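Local coordinates for projannalysin (Methanocaldococcus jannaschii, PDB 4JIX), which is the zymogen of a soluble zinc metallopeptidase of the minigluzincin type and, once activated, probably hydrolyses peptide bonds, at residues K10-I15 against E63-I68; I21-N26 against I68-L73; D14-I19 against E27-E32. The protein carries 1 engineered substitution. All coordinates share one frame; numbering follows the deposited sequence.

All three contacts use helix 12-22. Contacts 1 and 2 set it, and the turn that follows it, against successive parts of helix 62-78, the helix that carries zinc ligands, and they share Ile-68; contact 3 turns the same helix toward the edge strand 30-34. Contact 2 is the most buried, whereas contacts 1 and 3 are partly buried. No hydrogen bond spans any of the three; they are held mainly by isoleucine, leucine and valine methyls, which in places lie on helix backbone. Contact 2 differs in that His-71 of helix 62-78 binds zinc. Ile-69 joins the contacts, its CD1 lying 3.8 Å from Ile-15 CG2 and 3.9 Å from Val-16 CG2.

Contact 1: K10-I15 against E63-I68; sequences KDIKDI and ELLHYI
Ile-15 drives two branches against Leu-65 and His-66 where the first turn of helix 12-22 packs on the zinc-binding helix 62-78 of this minigluzincin fold. With chi1 at -58°, CG1 is anti to the carbonyl carbon and CG2 anti to the backbone N, and the two branches part. CG2 settles on the backbone of His-66, 3.9 Å from its CA, while CD1 reaches Leu-65 CD1 at 4.1 Å, the two side chains crossing at about a right angle. A beta-branched residue suits this place because it covers two neighbours at once. With the side chain of Ile-15 cut back to an alanine, Leu-65 CD1 would probably lose one of its two isoleucine partners and a gap would open over the His-66 backbone. Ile-12 approaches by its far end: CD1 comes to 4.2 Å from Leu-65 CD1, so the leucine methyl meets both isoleucines. Outside the pair, Leu-65 also touches Phe-60 and His-66 touches Phe-95, while Ile-12 continues onto Ile-33 of strand 30-34. Asp-11 suits the N-cap, since its carboxylate can take a backbone N-H of the first turn: OD1 accepts from Lys-13 N at 3.2 Å through its anti lone pair, with an N-H...O angle of 156°.

Contact 2: I21-N26 against I68-L73; sequences ISLNIN and IILHEL. With ZN (zinc ion), chain C.
The chain leaves helix 12-22 through a Schellman motif at Asn-24, whose positive phi (59°) ends the helix and redirects the chain after Leu-23, bringing Ile-25 to face helix 62-78 on the same side as Leu-23, with the CA atoms of Leu-23 and Leu-73 8.0 Å apart. Leu-23 CD1 does most of the touching: it lies 3.8 Å from Leu-73 CB and as near to that residue's carbonyl carbon, and 4.1 Å from Leu-70 CD1. Leu-70 points its CB past the turn, but with CG anti to the backbone N (chi1 -180°) and chi2 at 66° its CD1 swings back to meet Leu-23. The leucines suit this buried seam because a forked end can touch helix backbone and a neighbouring methyl together, as Leu-23 CD1 does. Ile-25 comes in beside Leu-23, and its CD1 approaches Leu-73 CB at 4.1 Å and Leu-73 O at 3.5 Å. Both Leu-23 and Ile-25 cross the Leu-73 side chain obliquely. Tyr-94 covers Leu-23 and Leu-70 from a loop, and Leu-20 lies against both Ile-25 and Leu-73.

His-71 and Glu-72 begin an HExxH sequence, the zinc-binding motif of zincin metallopeptidases. His-71 leaves the helix with its CB pointing away from residues 21-26, and His-75 and His-83 bind the same ion. His-71 NE2 is 2.1 Å from the zinc, and a water lies 2.2 Å from the metal.

Contact 3: D14-I19 against E27-E32; sequences DIVNEI and ESINIE
Helix 12-22 lies over strand 30-34, an edge strand of the mixed sheet in this metallopeptidase domain, and within residues 14-19 Val-16 carries the contact. Two isoleucines of the segment 27-32, Ile-29 just before the strand and Ile-31 within it, direct their side chains at the same valine. They stand two residues apart in extended chain, so they fall on one side of it, the side toward the helix, and the CA atoms of Val-16 and Ile-31 stand 8.7 Å apart, a gap the side chains fill.

Val-16 CG1 is the shared contact point. It meets Ile-29 CD1 at 3.8 Å and Ile-31 CD1 at 3.9 Å, tip to tip in each case, and Ile-31 CD1 also comes to 4.1 Å from Val-16 CB. This branch is placed by chi1 (176°), which sets CG1 anti to the backbone N; CG2 is turned elsewhere and packs on Ile-69 of helix 62-78. Valine suits the position because its short, forked side chain can serve the strand with one methyl and the neighbouring helix with the other. The longer isoleucines do the reaching from the strand side. Ile-29 holds CG1 between the backbone N and the carbonyl carbon (chi1 63°), a crowded position, yet its CD1 arrives at the valine as that of Ile-31 does.

Leu-50 of strand 49-53 touches both Val-16 and Ile-29, and Phe-76 of helix 62-78 also packs on Ile-29. The alternate residues Asn-30 and Glu-32 form backbone hydrogen bonds with Lys-48, Leu-50 and Leu-52, Glu-32 adding a salt bridge to Arg-51. The other methyl of Ile-31, CG2, lies 3.6 Å from Lys-13 NZ, a packing contact.

Contact 1: K10-I15 against E63-I68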
ATOM      1  N   LYS A  10      16.141 -11.658  -5.966  1.00 72.92           N
ATOM      2  CA  LYS A  10      15.827 -13.020  -5.537  1.00 70.90           C
ATOM      3  C   LYS A  10      14.561 -13.455  -6.263  1.00 70.72           C
ATOM      4  O   LYS A  10      13.636 -12.650  -6.389  1.00 68.70           O
ATOM      5  CB  LYS A  10      15.636 -13.080  -4.004  1.00 70.68           C
ATOM      6  CG  LYS A  10      15.582 -14.503  -3.436  1.00 71.44           C
ATOM      7  CD  LYS A  10      15.404 -14.538  -1.918  1.00 73.07           C
ATOM      8  CE  LYS A  10      16.710 -14.461  -1.155  1.00 78.17           C
ATOM      9  NZ  LYS A  10      16.494 -14.156   0.286  1.00 69.19           N
ATOM     10  N   ASP A  11      14.536 -14.687  -6.783  1.00 67.73           N
ATOM     11  CA  ASP A  11      13.365 -15.225  -7.476  1.00 67.02           C
ATOM     12  C   ASP A  11      12.193 -15.280  -6.507  1.00 66.48           C
ATOM     13  O   ASP A  11      12.376 -15.626  -5.335  1.00 65.10           O
ATOM     14  CB  ASP A  11      13.654 -16.611  -8.052  1.00 71.76           C
ATOM     15  CG  ASP A  11      12.696 -17.019  -9.152  1.00 90.21           C
ATOM     16  OD1 ASP A  11      11.535 -17.375  -8.832  1.00 89.31           O
ATOM     17  OD2 ASP A  11      13.117 -17.023 -10.332  1.00102.61           O
ATOM     18  N   ILE A  12      11.002 -14.892  -6.981  1.00 60.49           N
ATOM     19  CA  ILE A  12       9.786 -14.849  -6.175  1.00 57.67           C
ATOM     20  C   ILE A  12       9.523 -16.209  -5.489  1.00 59.52           C
ATOM     21  O   ILE A  12       9.191 -16.217  -4.308  1.00 57.39           O
ATOM     22  CB  ILE A  12       8.566 -14.345  -7.005  1.00 60.09           C
ATOM     23  CG1 ILE A  12       7.349 -14.034  -6.114  1.00 57.91           C
ATOM     24  CG2 ILE A  12       8.229 -15.238  -8.213  1.00 62.06           C
ATOM     25  CD1 ILE A  12       7.558 -12.754  -5.205  1.00 55.65           C
ATOM     26  N   LYS A  13       9.759 -17.334  -6.193  1.00 57.56           N
ATOM     27  CA  LYS A  13       9.573 -18.688  -5.654  1.00 57.40           C
ATOM     28  C   LYS A  13      10.506 -18.939  -4.461  1.00 58.93           C
ATOM     29  O   LYS A  13      10.086 -19.566  -3.491  1.00 56.96           O
ATOM     30  CB  LYS A  13       9.777 -19.764  -6.743  1.00 62.92           C
ATOM     31  CG  LYS A  13       9.044 -19.509  -8.074  1.00 85.15           C
ATOM     32  CD  LYS A  13       7.504 -19.492  -7.978  1.00 93.69           C
ATOM     33  CE  LYS A  13       6.881 -18.745  -9.136  1.00 97.06           C
ATOM     34  NZ  LYS A  13       5.425 -19.017  -9.258  1.00100.32           N
ATOM     35  N   ASP A  14      11.745 -18.400  -4.505  1.00 56.25           N
ATOM     36  CA  ASP A  14      12.716 -18.524  -3.412  1.00 56.04           C
ATOM     37  C   ASP A  14      12.266 -17.739  -2.180  1.00 57.17           C
ATOM     38  O   ASP A  14      12.463 -18.222  -1.061  1.00 56.76           O
ATOM     39  CB  ASP A  14      14.117 -18.064  -3.852  1.00 59.75           C
ATOM     40  CG  ASP A  14      14.768 -18.908  -4.937  1.00 73.62           C
ATOM     41  OD1 ASP A  14      15.708 -18.403  -5.597  1.00 79.54           O
ATOM     42  OD2 ASP A  14      14.375 -20.088  -5.094  1.00 71.84           O
ATOM     43  N   ILE A  15      11.666 -16.533  -2.373  1.00 51.48           N
ATOM     44  CA  ILE A  15      11.156 -15.726  -1.267  1.00 49.50           C
ATOM     45  C   ILE A  15      10.027 -16.514  -0.566  1.00 51.38           C
ATOM     46  O   ILE A  15      10.016 -16.619   0.667  1.00 50.03           O
ATOM     47  CB  ILE A  15      10.679 -14.306  -1.717  1.00 51.75           C
ATOM     48  CG1 ILE A  15      11.826 -13.502  -2.408  1.00 53.67           C
ATOM     49  CG2 ILE A  15      10.086 -13.531  -0.527  1.00 49.93           C
ATOM     50  CD1 ILE A  15      11.374 -12.168  -3.137  1.00 56.70           C
ATOM     51  N   GLU A  63      12.442  -6.759   0.573  1.00 44.65           N
ATOM     52  CA  GLU A  63      11.899  -6.480   1.898  1.00 44.36           C
ATOM     53  C   GLU A  63      10.354  -6.334   1.852  1.00 45.51           C
ATOM     54  O   GLU A  63       9.669  -6.910   2.706  1.00 43.47           O
ATOM     55  CB  GLU A  63      12.530  -5.212   2.485  1.00 46.23           C
ATOM     56  CG  GLU A  63      11.835  -4.749   3.761  1.00 54.66           C
ATOM     57  CD  GLU A  63      12.275  -3.408   4.305  1.00 60.99           C
ATOM     58  OE1 GLU A  63      12.776  -3.382   5.450  1.00 60.69           O
ATOM     59  OE2 GLU A  63      12.127  -2.387   3.595  1.00 53.53           O
ATOM     60  N   LEU A  64       9.814  -5.597   0.847  1.00 41.66           N
ATOM     61  CA  LEU A  64       8.354  -5.412   0.747  1.00 40.75           C
ATOM     62  C   LEU A  64       7.677  -6.693   0.317  1.00 44.11           C
ATOM     63  O   LEU A  64       6.638  -7.035   0.871  1.00 42.48           O
ATOM     64  CB  LEU A  64       7.959  -4.256  -0.202  1.00 40.68           C
ATOM     65  CG  LEU A  64       8.656  -2.894  -0.013  1.00 44.54           C
ATOM     66  CD1 LEU A  64       7.985  -1.831  -0.866  1.00 43.88           C
ATOM     67  CD2 LEU A  64       8.678  -2.447   1.465  1.00 43.25           C
ATOM     68  N   LEU A  65       8.265  -7.423  -0.635  1.00 43.31           N
ATOM     69  CA  LEU A  65       7.689  -8.694  -1.111  1.00 43.22           C
ATOM     70  C   LEU A  65       7.645  -9.737   0.006  1.00 45.76           C
ATOM     71  O   LEU A  65       6.655 -10.443   0.130  1.00 43.22           O
ATOM     72  CB  LEU A  65       8.476  -9.251  -2.316  1.00 44.85           C
ATOM     73  CG  LEU A  65       8.413  -8.417  -3.602  1.00 50.35           C
ATOM     74  CD1 LEU A  65       9.350  -8.982  -4.657  1.00 52.13           C
ATOM     75  CD2 LEU A  65       6.971  -8.316  -4.150  1.00 49.39           C
ATOM     76  N   HIS A  66       8.728  -9.828   0.809  1.00 43.89           N
ATOM     77  CA  HIS A  66       8.827 -10.749   1.944  1.00 43.93           C
ATOM     78  C   HIS A  66       7.707 -10.474   2.965  1.00 44.52           C
ATOM     79  O   HIS A  66       7.064 -11.410   3.431  1.00 43.35           O
ATOM     80  CB  HIS A  66      10.213 -10.624   2.618  1.00 45.86           C
ATOM     81  CG  HIS A  66      10.331 -11.394   3.900  1.00 49.85           C
ATOM     82  ND1 HIS A  66      10.009 -10.820   5.120  1.00 51.18           N
ATOM     83  CD2 HIS A  66      10.716 -12.674   4.109  1.00 52.55           C
ATOM     84  CE1 HIS A  66      10.224 -11.759   6.028  1.00 51.42           C
ATOM     85  NE2 HIS A  66      10.638 -12.895   5.466  1.00 52.60           N
ATOM     86  N   TYR A  67       7.504  -9.198   3.317  1.00 41.00           N
ATOM     87  CA  TYR A  67       6.494  -8.779   4.293  1.00 40.32           C
ATOM     88  C   TYR A  67       5.072  -9.137   3.832  1.00 42.78           C
ATOM     89  O   TYR A  67       4.261  -9.589   4.649  1.00 42.79           O
ATOM     90  CB  TYR A  67       6.579  -7.256   4.550  1.00 40.32           C
ATOM     91  CG  TYR A  67       5.667  -6.802   5.677  1.00 40.59           C
ATOM     92  CD1 TYR A  67       6.097  -6.832   7.004  1.00 42.76           C
ATOM     93  CD2 TYR A  67       4.358  -6.390   5.421  1.00 40.53           C
ATOM     94  CE1 TYR A  67       5.250  -6.456   8.048  1.00 40.79           C
ATOM     95  CE2 TYR A  67       3.503  -6.008   6.458  1.00 40.47           C
ATOM     96  CZ  TYR A  67       3.959  -6.035   7.768  1.00 43.76           C
ATOM     97  OH  TYR A  67       3.126  -5.674   8.800  1.00 45.20           O
ATOM     98  N   ILE A  68       4.774  -8.888   2.542  1.00 38.30           N
ATOM     99  CA  ILE A  68       3.472  -9.129   1.909  1.00 38.91           C
ATOM    100  C   ILE A  68       3.166 -10.641   1.928  1.00 42.31           C
ATOM    101  O   ILE A  68       2.073 -11.036   2.329  1.00 40.63           O
ATOM    102  CB  ILE A  68       3.480  -8.545   0.459  1.00 42.51           C
ATOM    103  CG1 ILE A  68       3.408  -6.992   0.464  1.00 42.27           C
ATOM    104  CG2 ILE A  68       2.368  -9.137  -0.413  1.00 44.40           C
ATOM    105  CD1 ILE A  68       3.886  -6.344  -0.928  1.00 45.11           C
TER

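Contact 2: I21-N26 against I68-L73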
ATOM      1  N   ILE A  21       9.480 -22.284   4.932  1.00 51.33           N
ATOM      2  CA  ILE A  21      10.446 -22.975   5.798  1.00 53.66           C
ATOM      3  C   ILE A  21      10.452 -22.324   7.200  1.00 56.18           C
ATOM      4  O   ILE A  21      10.238 -23.043   8.173  1.00 54.86           O
ATOM      5  CB  ILE A  21      11.883 -23.066   5.183  1.00 58.90           C
ATOM      6  CG1 ILE A  21      11.895 -24.045   3.981  1.00 60.92           C
ATOM      7  CG2 ILE A  21      12.926 -23.530   6.242  1.00 62.11           C
ATOM      8  CD1 ILE A  21      13.170 -23.945   2.994  1.00 75.15           C
ATOM      9  N   SER A  22      10.623 -20.970   7.293  1.00 52.19           N
ATOM     10  CA  SER A  22      10.686 -20.258   8.581  1.00 52.12           C
ATOM     11  C   SER A  22       9.380 -20.396   9.382  1.00 53.93           C
ATOM     12  O   SER A  22       9.433 -20.514  10.605  1.00 54.14           O
ATOM     13  CB  SER A  22      11.048 -18.786   8.387  1.00 53.65           C
ATOM     14  OG  SER A  22       9.987 -18.068   7.770  1.00 63.33           O
ATOM     15  N   LEU A  23       8.219 -20.448   8.694  1.00 49.31           N
ATOM     16  CA  LEU A  23       6.925 -20.627   9.361  1.00 47.46           C
ATOM     17  C   LEU A  23       6.605 -22.093   9.628  1.00 53.47           C
ATOM     18  O   LEU A  23       5.600 -22.375  10.278  1.00 52.28           O
ATOM     19  CB  LEU A  23       5.783 -20.007   8.542  1.00 45.10           C
ATOM     20  CG  LEU A  23       5.624 -18.481   8.604  1.00 48.25           C
ATOM     21  CD1 LEU A  23       4.538 -18.030   7.637  1.00 46.92           C
ATOM     22  CD2 LEU A  23       5.291 -18.000  10.033  1.00 48.23           C
ATOM     23  N   ASN A  24       7.450 -23.027   9.145  1.00 53.03           N
ATOM     24  CA  ASN A  24       7.282 -24.487   9.292  1.00 54.27           C
ATOM     25  C   ASN A  24       5.939 -24.972   8.673  1.00 55.57           C
ATOM     26  O   ASN A  24       5.179 -25.722   9.297  1.00 54.92           O
ATOM     27  CB  ASN A  24       7.418 -24.933  10.761  1.00 58.40           C
ATOM     28  CG  ASN A  24       7.629 -26.421  10.949  1.00 81.53           C
ATOM     29  OD1 ASN A  24       8.379 -27.076  10.215  1.00 79.18           O
ATOM     30  ND2 ASN A  24       6.967 -26.989  11.945  1.00 71.88           N
ATOM     31  N   ILE A  25       5.647 -24.508   7.450  1.00 50.12           N
ATOM     32  CA  ILE A  25       4.450 -24.921   6.704  1.00 47.70           C
ATOM     33  C   ILE A  25       4.879 -26.013   5.700  1.00 51.57           C
ATOM     34  O   ILE A  25       5.677 -25.735   4.786  1.00 50.11           O
ATOM     35  CB  ILE A  25       3.753 -23.712   5.991  1.00 48.08           C
ATOM     36  CG1 ILE A  25       3.213 -22.649   6.994  1.00 46.10           C
ATOM     37  CG2 ILE A  25       2.637 -24.190   5.029  1.00 46.64           C
ATOM     38  CD1 ILE A  25       2.886 -21.237   6.344  1.00 41.40           C
ATOM     39  N   ASN A  26       4.365 -27.245   5.865  1.00 50.11           N
ATOM     40  CA  ASN A  26       4.667 -28.321   4.915  1.00 50.77           C
ATOM     41  C   ASN A  26       3.455 -28.634   4.033  1.00 53.51           C
ATOM     42  O   ASN A  26       3.465 -29.619   3.293  1.00 54.52           O
ATOM     43  CB  ASN A  26       5.197 -29.605   5.571  1.00 53.42           C
ATOM     44  CG  ASN A  26       5.774 -30.574   4.536  1.00 64.38           C
ATOM     45  OD1 ASN A  26       6.429 -30.172   3.564  1.00 55.87           O
ATOM     46  ND2 ASN A  26       5.460 -31.850   4.651  1.00 51.54           N
ATOM     47  N   ILE A  68       4.774  -8.888   2.542  1.00 38.30           N
ATOM     48  CA  ILE A  68       3.472  -9.129   1.909  1.00 38.91           C
ATOM     49  C   ILE A  68       3.166 -10.641   1.928  1.00 42.31           C
ATOM     50  O   ILE A  68       2.073 -11.036   2.329  1.00 40.63           O
ATOM     51  CB  ILE A  68       3.480  -8.545   0.459  1.00 42.51           C
ATOM     52  CG1 ILE A  68       3.408  -6.992   0.464  1.00 42.27           C
ATOM     53  CG2 ILE A  68       2.368  -9.137  -0.413  1.00 44.40           C
ATOM     54  CD1 ILE A  68       3.886  -6.344  -0.928  1.00 45.11           C
ATOM     55  N   ILE A  69       4.129 -11.466   1.479  1.00 38.63           N
ATOM     56  CA  ILE A  69       3.988 -12.925   1.429  1.00 38.43           C
ATOM     57  C   ILE A  69       3.865 -13.467   2.856  1.00 42.35           C
ATOM     58  O   ILE A  69       3.034 -14.346   3.089  1.00 41.86           O
ATOM     59  CB  ILE A  69       5.153 -13.588   0.642  1.00 41.95           C
ATOM     60  CG1 ILE A  69       5.126 -13.168  -0.850  1.00 41.61           C
ATOM     61  CG2 ILE A  69       5.114 -15.129   0.770  1.00 42.93           C
ATOM     62  CD1 ILE A  69       6.491 -13.345  -1.596  1.00 42.70           C
ATOM     63  N   LEU A  70       4.699 -12.959   3.801  1.00 39.58           N
ATOM     64  CA  LEU A  70       4.655 -13.340   5.217  1.00 38.78           C
ATOM     65  C   LEU A  70       3.252 -13.111   5.780  1.00 41.01           C
ATOM     66  O   LEU A  70       2.740 -13.978   6.481  1.00 41.94           O
ATOM     67  CB  LEU A  70       5.683 -12.545   6.043  1.00 38.54           C
ATOM     68  CG  LEU A  70       5.763 -12.838   7.556  1.00 43.40           C
ATOM     69  CD1 LEU A  70       6.281 -14.272   7.860  1.00 43.61           C
ATOM     70  CD2 LEU A  70       6.634 -11.798   8.272  1.00 42.37           C
ATOM     71  N   HIS A  71       2.633 -11.965   5.465  1.00 37.65           N
ATOM     72  CA  HIS A  71       1.270 -11.672   5.930  1.00 37.82           C
ATOM     73  C   HIS A  71       0.295 -12.788   5.497  1.00 40.51           C
ATOM     74  O   HIS A  71      -0.426 -13.327   6.331  1.00 39.05           O
ATOM     75  CB  HIS A  71       0.768 -10.303   5.401  1.00 37.21           C
ATOM     76  CG  HIS A  71      -0.596  -9.937   5.926  1.00 39.40           C
ATOM     77  ND1 HIS A  71      -0.749  -9.097   7.013  1.00 41.27           N
ATOM     78  CD2 HIS A  71      -1.818 -10.352   5.517  1.00 40.48           C
ATOM     79  CE1 HIS A  71      -2.058  -8.992   7.210  1.00 40.64           C
ATOM     80  NE2 HIS A  71      -2.744  -9.763   6.354  1.00 40.40           N
ATOM     81  N   GLU A  72       0.273 -13.119   4.202  1.00 37.77           N
ATOM     82  CA  GLU A  72      -0.658 -14.143   3.692  1.00 37.99           C
ATOM     83  C   GLU A  72      -0.415 -15.524   4.285  1.00 42.05           C
ATOM     84  O   GLU A  72      -1.364 -16.281   4.509  1.00 41.21           O
ATOM     85  CB  GLU A  72      -0.546 -14.273   2.165  1.00 39.07           C
ATOM     86  CG  GLU A  72      -0.606 -12.960   1.408  1.00 43.25           C
ATOM     87  CD  GLU A  72      -1.870 -12.165   1.620  1.00 52.42           C
ATOM     88  OE1 GLU A  72      -2.887 -12.745   2.058  1.00 43.80           O
ATOM     89  OE2 GLU A  72      -1.823 -10.937   1.395  1.00 47.33           O
ATOM     90  N   LEU A  73       0.867 -15.878   4.448  1.00 38.15           N
ATOM     91  CA  LEU A  73       1.224 -17.207   4.895  1.00 38.92           C
ATOM     92  C   LEU A  73       1.039 -17.372   6.400  1.00 42.35           C
ATOM     93  O   LEU A  73       0.779 -18.493   6.827  1.00 41.90           O
ATOM     94  CB  LEU A  73       2.625 -17.615   4.402  1.00 39.35           C
ATOM     95  CG  LEU A  73       2.738 -17.792   2.857  1.00 44.00           C
ATOM     96  CD1 LEU A  73       4.113 -18.276   2.450  1.00 45.69           C
ATOM     97  CD2 LEU A  73       1.661 -18.769   2.297  1.00 46.17           C
TER
HETATM   98 ZN    ZN C 201      -4.775 -10.214   6.446  1.00 42.56          ZN
HETATM   99  O   HOH W   1      -5.235  -8.229   5.666  1.00 39.81           O

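Contact 3: D14-I19 against E27-E32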
ATOM      1  N   ASP A  14      11.745 -18.400  -4.505  1.00 56.25           N
ATOM      2  CA  ASP A  14      12.716 -18.524  -3.412  1.00 56.04           C
ATOM      3  C   ASP A  14      12.266 -17.739  -2.180  1.00 57.17           C
ATOM      4  O   ASP A  14      12.463 -18.222  -1.061  1.00 56.76           O
ATOM      5  CB  ASP A  14      14.117 -18.064  -3.852  1.00 59.75           C
ATOM      6  CG  ASP A  14      14.768 -18.908  -4.937  1.00 73.62           C
ATOM      7  OD1 ASP A  14      15.708 -18.403  -5.597  1.00 79.54           O
ATOM      8  OD2 ASP A  14      14.375 -20.088  -5.094  1.00 71.84           O
ATOM      9  N   ILE A  15      11.666 -16.533  -2.373  1.00 51.48           N
ATOM     10  CA  ILE A  15      11.156 -15.726  -1.267  1.00 49.50           C
ATOM     11  C   ILE A  15      10.027 -16.514  -0.566  1.00 51.38           C
ATOM     12  O   ILE A  15      10.016 -16.619   0.667  1.00 50.03           O
ATOM     13  CB  ILE A  15      10.679 -14.306  -1.717  1.00 51.75           C
ATOM     14  CG1 ILE A  15      11.826 -13.502  -2.408  1.00 53.67           C
ATOM     15  CG2 ILE A  15      10.086 -13.531  -0.527  1.00 49.93           C
ATOM     16  CD1 ILE A  15      11.374 -12.168  -3.137  1.00 56.70           C
ATOM     17  N   VAL A  16       9.087 -17.069  -1.359  1.00 48.03           N
ATOM     18  CA  VAL A  16       7.957 -17.862  -0.852  1.00 46.54           C
ATOM     19  C   VAL A  16       8.473 -19.083  -0.064  1.00 50.83           C
ATOM     20  O   VAL A  16       8.051 -19.276   1.078  1.00 50.49           O
ATOM     21  CB  VAL A  16       6.960 -18.283  -1.973  1.00 50.18           C
ATOM     22  CG1 VAL A  16       5.848 -19.178  -1.418  1.00 49.82           C
ATOM     23  CG2 VAL A  16       6.352 -17.058  -2.655  1.00 48.82           C
ATOM     24  N   ASN A  17       9.398 -19.875  -0.652  1.00 48.36           N
ATOM     25  CA  ASN A  17       9.914 -21.097  -0.029  1.00 49.64           C
ATOM     26  C   ASN A  17      10.634 -20.827   1.295  1.00 53.63           C
ATOM     27  O   ASN A  17      10.455 -21.598   2.233  1.00 52.94           O
ATOM     28  CB  ASN A  17      10.814 -21.883  -0.998  1.00 51.82           C
ATOM     29  CG  ASN A  17      10.017 -22.501  -2.126  1.00 65.27           C
ATOM     30  OD1 ASN A  17       8.799 -22.642  -2.053  1.00 55.80           O
ATOM     31  ND2 ASN A  17      10.665 -22.861  -3.206  1.00 56.12           N
ATOM     32  N   GLU A  18      11.383 -19.717   1.392  1.00 51.16           N
ATOM     33  CA  GLU A  18      12.090 -19.321   2.611  1.00 51.44           C
ATOM     34  C   GLU A  18      11.098 -19.041   3.759  1.00 52.48           C
ATOM     35  O   GLU A  18      11.362 -19.411   4.902  1.00 52.22           O
ATOM     36  CB  GLU A  18      12.966 -18.088   2.341  1.00 53.10           C
ATOM     37  CG  GLU A  18      14.299 -18.431   1.691  1.00 67.44           C
ATOM     38  CD  GLU A  18      15.122 -17.275   1.145  1.00 85.90           C
ATOM     39  OE1 GLU A  18      14.712 -16.104   1.316  1.00 73.71           O
ATOM     40  OE2 GLU A  18      16.184 -17.548   0.536  1.00 82.01           O
ATOM     41  N   ILE A  19       9.951 -18.418   3.445  1.00 47.53           N
ATOM     42  CA  ILE A  19       8.899 -18.104   4.427  1.00 46.12           C
ATOM     43  C   ILE A  19       8.173 -19.393   4.839  1.00 49.34           C
ATOM     44  O   ILE A  19       7.948 -19.601   6.033  1.00 48.71           O
ATOM     45  CB  ILE A  19       7.937 -17.004   3.907  1.00 47.24           C
ATOM     46  CG1 ILE A  19       8.699 -15.661   3.780  1.00 47.35           C
ATOM     47  CG2 ILE A  19       6.694 -16.835   4.813  1.00 47.32           C
ATOM     48  CD1 ILE A  19       8.075 -14.628   2.786  1.00 49.24           C
ATOM     49  N   GLU A  27       2.410 -27.807   4.091  1.00 47.86           N
ATOM     50  CA  GLU A  27       1.291 -28.021   3.188  1.00 47.24           C
ATOM     51  C   GLU A  27       1.672 -27.416   1.858  1.00 52.27           C
ATOM     52  O   GLU A  27       2.296 -26.355   1.825  1.00 51.56           O
ATOM     53  CB  GLU A  27      -0.009 -27.395   3.728  1.00 46.53           C
ATOM     54  CG  GLU A  27      -0.679 -28.244   4.788  1.00 56.63           C
ATOM     55  CD  GLU A  27      -1.868 -27.541   5.402  1.00 77.11           C
ATOM     56  OE1 GLU A  27      -1.660 -26.666   6.274  1.00 69.92           O
ATOM     57  OE2 GLU A  27      -3.004 -27.817   4.958  1.00 72.26           O
ATOM     58  N   SER A  28       1.310 -28.086   0.769  1.00 50.07           N
ATOM     59  CA  SER A  28       1.586 -27.614  -0.584  1.00 50.29           C
ATOM     60  C   SER A  28       0.732 -26.381  -0.917  1.00 52.22           C
ATOM     61  O   SER A  28      -0.413 -26.290  -0.475  1.00 49.49           O
ATOM     62  CB  SER A  28       1.288 -28.733  -1.584  1.00 56.15           C
ATOM     63  OG  SER A  28       2.313 -28.881  -2.545  1.00 64.51           O
ATOM     64  N   ILE A  29       1.291 -25.419  -1.660  1.00 50.33           N
ATOM     65  CA  ILE A  29       0.522 -24.245  -2.090  1.00 50.80           C
ATOM     66  C   ILE A  29       0.747 -24.003  -3.585  1.00 57.77           C
ATOM     67  O   ILE A  29       1.728 -24.484  -4.169  1.00 58.48           O
ATOM     68  CB  ILE A  29       0.803 -22.948  -1.269  1.00 52.88           C
ATOM     69  CG1 ILE A  29       2.270 -22.469  -1.393  1.00 53.59           C
ATOM     70  CG2 ILE A  29       0.355 -23.075   0.182  1.00 53.61           C
ATOM     71  CD1 ILE A  29       2.469 -20.925  -1.145  1.00 55.21           C
ATOM     72  N   ASN A  30      -0.174 -23.270  -4.194  1.00 52.81           N
ATOM     73  CA  ASN A  30      -0.064 -22.825  -5.572  1.00 53.43           C
ATOM     74  C   ASN A  30       0.333 -21.364  -5.532  1.00 55.57           C
ATOM     75  O   ASN A  30      -0.111 -20.644  -4.638  1.00 52.80           O
ATOM     76  CB  ASN A  30      -1.388 -23.029  -6.325  1.00 53.84           C
ATOM     77  CG  ASN A  30      -1.797 -24.474  -6.374  1.00 81.80           C
ATOM     78  OD1 ASN A  30      -1.107 -25.316  -6.954  1.00 75.47           O
ATOM     79  ND2 ASN A  30      -2.904 -24.799  -5.718  1.00 75.69           N
ATOM     80  N   ILE A  31       1.189 -20.931  -6.457  1.00 53.87           N
ATOM     81  CA  ILE A  31       1.606 -19.530  -6.548  1.00 53.79           C
ATOM     82  C   ILE A  31       1.123 -18.990  -7.889  1.00 58.44           C
ATOM     83  O   ILE A  31       1.470 -19.548  -8.931  1.00 58.51           O
ATOM     84  CB  ILE A  31       3.138 -19.331  -6.366  1.00 58.00           C
ATOM     85  CG1 ILE A  31       3.660 -20.010  -5.083  1.00 58.35           C
ATOM     86  CG2 ILE A  31       3.505 -17.832  -6.408  1.00 57.61           C
ATOM     87  CD1 ILE A  31       5.142 -20.303  -5.106  1.00 61.21           C
ATOM     88  N   GLU A  32       0.306 -17.927  -7.859  1.00 54.19           N
ATOM     89  CA  GLU A  32      -0.215 -17.289  -9.068  1.00 54.98           C
ATOM     90  C   GLU A  32       0.236 -15.834  -9.116  1.00 57.91           C
ATOM     91  O   GLU A  32      -0.141 -15.049  -8.248  1.00 55.04           O
ATOM     92  CB  GLU A  32      -1.752 -17.363  -9.126  1.00 56.06           C
ATOM     93  CG  GLU A  32      -2.322 -18.673  -9.622  1.00 69.27           C
ATOM     94  CD  GLU A  32      -3.821 -18.652  -9.872  1.00 90.14           C
ATOM     95  OE1 GLU A  32      -4.441 -17.567  -9.774  1.00 76.42           O
ATOM     96  OE2 GLU A  32      -4.375 -19.730 -10.178  1.00 87.84           O
TER